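Local coordinates for protein quinone reductase (Klebsiella pneumoniae subsp. pneumoniae, PDB 4GI5) that binds FAD and probably works as an NAD(P)H dehydrogenase (quinone), a flavodoxin-like oxidoreductase that reduces quinones, at residues V116-L122 with A169-A175. Sequence-based numbering, arbitrary orientation.
Sequences VIFQFPL and AMLIVTA. With FAD (flavin-adenine dinucleotide), chain H.
F118 and F120 of segment 116-122 hydrogen-bond through backbone N and O to segment 169-175. F118 N donates to M170 O, and F118 O accepts from I172 N at 2.8 Å. F120 N donates to I172 O, while F120 O accepts a weak hydrogen bond from T174 N. M170 N to V116 O and L122 N to T174 O (2.8 Å, N-H...O 175°) complete the parallel pairing of two neighbouring strands in the five-stranded flavodoxin-like sheet. The backbones of I117 and Q119 instead hydrogen-bond to L26, I28 and A30, in and just after strand 24-29. Q119 NE2 is satisfied by N38 O.

Side chains pack on both faces. I117 CG2 presses tightly on I172 CD1, 3.5 Å away. On the other face, V173 CG2 sits over the F120 ring as a CH-pi contact, and L171 CD2 lies at the ring's edge.

At the carboxyl side of the sheet, L122 and T174 hold hydroxyls of the FAD ribityl chain. L122 O accepts from FAD O2' at 2.8 Å. T174 OG1 lies between its backbone N and carbonyl carbon (chi1 51°), where it shares a hydrogen bond with FAD O4' (2.8 Å). It is also hydrogen-bonded to N38 ND2. T174 O takes L122 N and, weakly, FAD O4'. Polar atoms of L122 and T174 thus serve both strand pairing and the cofactor's O2' and O4' hydroxyls.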
# COMPACT_ATOMS: atom_id res chain seq x y z
N VAL B 116 10.51 -15.45 -6.42
CA VAL B 116 9.54 -14.52 -6.96
C VAL B 116 10.03 -13.11 -6.71
O VAL B 116 10.34 -12.73 -5.55
CB VAL B 116 8.18 -14.69 -6.30
CG1 VAL B 116 7.11 -13.78 -6.93
CG2 VAL B 116 7.68 -16.11 -6.47
N ILE B 117 10.13 -12.32 -7.77
CA ILE B 117 10.64 -10.98 -7.68
C ILE B 117 9.53 -10.01 -8.07
O ILE B 117 8.82 -10.26 -9.04
CB ILE B 117 11.85 -10.73 -8.60
CG1 ILE B 117 12.98 -11.65 -8.21
CG2 ILE B 117 12.29 -9.26 -8.56
CD1 ILE B 117 14.16 -11.68 -9.17
N PHE B 118 9.28 -8.99 -7.24
CA PHE B 118 8.29 -7.96 -7.52
C PHE B 118 9.04 -6.69 -7.87
O PHE B 118 9.78 -6.13 -7.03
CB PHE B 118 7.39 -7.68 -6.29
CG PHE B 118 6.59 -8.87 -5.86
CD1 PHE B 118 7.14 -9.92 -5.16
CD2 PHE B 118 5.26 -8.93 -6.21
CE1 PHE B 118 6.34 -11.02 -4.77
CE2 PHE B 118 4.48 -9.99 -5.78
CZ PHE B 118 5.02 -11.00 -5.13
N GLN B 119 8.81 -6.16 -9.08
CA GLN B 119 9.50 -5.01 -9.54
C GLN B 119 8.51 -3.89 -9.88
O GLN B 119 7.57 -4.10 -10.62
CB GLN B 119 10.31 -5.28 -10.81
CG GLN B 119 11.10 -4.13 -11.25
CD GLN B 119 11.67 -4.27 -12.62
OE1 GLN B 119 11.91 -5.37 -13.09
NE2 GLN B 119 11.93 -3.12 -13.23
N PHE B 120 8.74 -2.73 -9.24
CA PHE B 120 7.85 -1.59 -9.37
C PHE B 120 8.49 -0.27 -8.99
O PHE B 120 9.38 -0.22 -8.16
CB PHE B 120 6.57 -1.80 -8.55
CG PHE B 120 6.80 -2.03 -7.08
CD1 PHE B 120 7.04 -3.31 -6.63
CD2 PHE B 120 6.73 -0.99 -6.15
CE1 PHE B 120 7.29 -3.55 -5.30
CE2 PHE B 120 6.86 -1.23 -4.79
CZ PHE B 120 7.21 -2.52 -4.37
N PRO B 121 8.05 0.84 -9.62
CA PRO B 121 8.35 2.17 -9.07
C PRO B 121 7.55 2.36 -7.78
O PRO B 121 6.39 1.94 -7.71
CB PRO B 121 7.85 3.13 -10.17
CG PRO B 121 6.70 2.33 -10.76
CD PRO B 121 7.06 0.89 -10.72
N LEU B 122 8.16 3.01 -6.82
CA LEU B 122 7.45 3.44 -5.61
C LEU B 122 6.51 4.54 -5.96
O LEU B 122 6.93 5.62 -6.42
CB LEU B 122 8.50 3.83 -4.54
CG LEU B 122 7.89 3.90 -3.14
CD1 LEU B 122 7.42 2.58 -2.61
CD2 LEU B 122 8.96 4.49 -2.27
N ALA B 169 11.52 -14.55 -1.97
CA ALA B 169 10.92 -13.33 -2.64
C ALA B 169 11.79 -12.14 -2.37
O ALA B 169 12.52 -12.00 -1.35
CB ALA B 169 9.48 -13.14 -2.10
N MSE B 170 11.80 -11.18 -3.28
CA MSE B 170 12.60 -9.95 -3.14
C MSE B 170 11.83 -8.83 -3.90
O MSE B 170 11.20 -9.11 -4.93
CB MSE B 170 13.91 -10.13 -3.93
CG MSE B 170 14.76 -8.94 -3.71
SE MSE B 170 16.53 -9.27 -4.67
CE MSE B 170 16.09 -9.05 -6.56
N LEU B 171 11.92 -7.62 -3.41
CA LEU B 171 11.42 -6.47 -4.13
C LEU B 171 12.58 -5.78 -4.87
O LEU B 171 13.68 -5.64 -4.34
CB LEU B 171 10.91 -5.48 -3.11
CG LEU B 171 9.79 -5.91 -2.09
CD1 LEU B 171 9.30 -4.79 -1.22
CD2 LEU B 171 8.65 -6.54 -2.82
N ILE B 172 12.26 -5.20 -6.03
CA ILE B 172 13.11 -4.28 -6.71
C ILE B 172 12.33 -3.02 -6.92
O ILE B 172 11.34 -3.01 -7.59
CB ILE B 172 13.57 -4.83 -8.08
CG1 ILE B 172 14.36 -6.11 -7.95
CG2 ILE B 172 14.41 -3.76 -8.76
CD1 ILE B 172 14.60 -6.76 -9.34
N VAL B 173 12.69 -1.97 -6.24
CA VAL B 173 11.96 -0.72 -6.17
C VAL B 173 12.80 0.45 -6.60
O VAL B 173 13.92 0.66 -6.18
CB VAL B 173 11.55 -0.46 -4.70
CG1 VAL B 173 10.72 0.83 -4.58
CG2 VAL B 173 10.81 -1.70 -4.19
N THR B 174 12.23 1.31 -7.43
CA THR B 174 12.82 2.57 -7.77
C THR B 174 12.05 3.72 -7.14
O THR B 174 10.83 3.72 -7.21
CB THR B 174 12.83 2.81 -9.34
OG1 THR B 174 11.52 2.59 -9.85
CG2 THR B 174 13.77 1.82 -10.10
N ALA B 175 12.75 4.67 -6.57
CA ALA B 175 12.15 5.78 -5.86
C ALA B 175 12.70 7.10 -6.35
O ALA B 175 13.92 7.23 -6.66
CB ALA B 175 12.39 5.62 -4.35
PA FAD H . 11.27 6.90 -16.03
O1A FAD H . 10.89 5.99 -17.12
O2A FAD H . 10.63 8.17 -15.73
O5B FAD H . 12.86 7.28 -16.17
C5B FAD H . 13.66 7.93 -15.16
C4B FAD H . 14.95 8.36 -15.79
O4B FAD H . 15.73 7.21 -16.04
C3B FAD H . 14.76 9.17 -17.05
O3B FAD H . 15.60 10.30 -16.89
C2B FAD H . 15.31 8.20 -18.05
O2B FAD H . 15.80 8.84 -19.26
C1B FAD H . 16.37 7.40 -17.37
N9A FAD H . 16.59 6.11 -18.07
C8A FAD H . 15.66 5.19 -18.68
N7A FAD H . 16.27 4.16 -19.24
C5A FAD H . 17.58 4.53 -19.08
C6A FAD H . 18.86 3.98 -19.53
N6A FAD H . 18.73 2.85 -20.14
N1A FAD H . 20.06 4.57 -19.20
C2A FAD H . 20.07 5.69 -18.48
N3A FAD H . 18.88 6.28 -18.06
C4A FAD H . 17.78 5.69 -18.34
N1 FAD H . 9.01 8.62 -5.36
C2 FAD H . 9.23 8.39 -4.05
O2 FAD H . 10.43 8.41 -3.54
N3 FAD H . 8.19 8.13 -3.18
C4 FAD H . 6.90 8.21 -3.57
O4 FAD H . 5.98 7.89 -2.81
C4X FAD H . 6.65 8.49 -4.96
N5 FAD H . 5.37 8.51 -5.42
C5X FAD H . 5.13 8.67 -6.81
C6 FAD H . 3.90 8.60 -7.28
C7 FAD H . 3.64 8.64 -8.65
C7M FAD H . 2.26 8.54 -9.16
C8 FAD H . 4.72 8.85 -9.55
C8M FAD H . 4.44 8.96 -11.02
C9 FAD H . 5.99 8.95 -9.08
C9A FAD H . 6.24 8.83 -7.69
N10 FAD H . 7.52 8.79 -7.18
C10 FAD H . 7.77 8.60 -5.83
C1' FAD H . 8.70 8.87 -8.05
C2' FAD H . 8.86 7.48 -8.66
O2' FAD H . 9.24 6.43 -7.76
C3' FAD H . 9.90 7.50 -9.83
O3' FAD H . 9.28 8.37 -10.81
C4' FAD H . 10.13 6.14 -10.49
O4' FAD H . 10.85 5.33 -9.62
C5' FAD H . 11.02 6.31 -11.75
O5' FAD H . 11.07 5.09 -12.42
P FAD H . 10.42 5.04 -13.93
O1P FAD H . 10.66 3.67 -14.44
O2P FAD H . 9.04 5.53 -13.99
O3P FAD H . 11.43 6.09 -14.61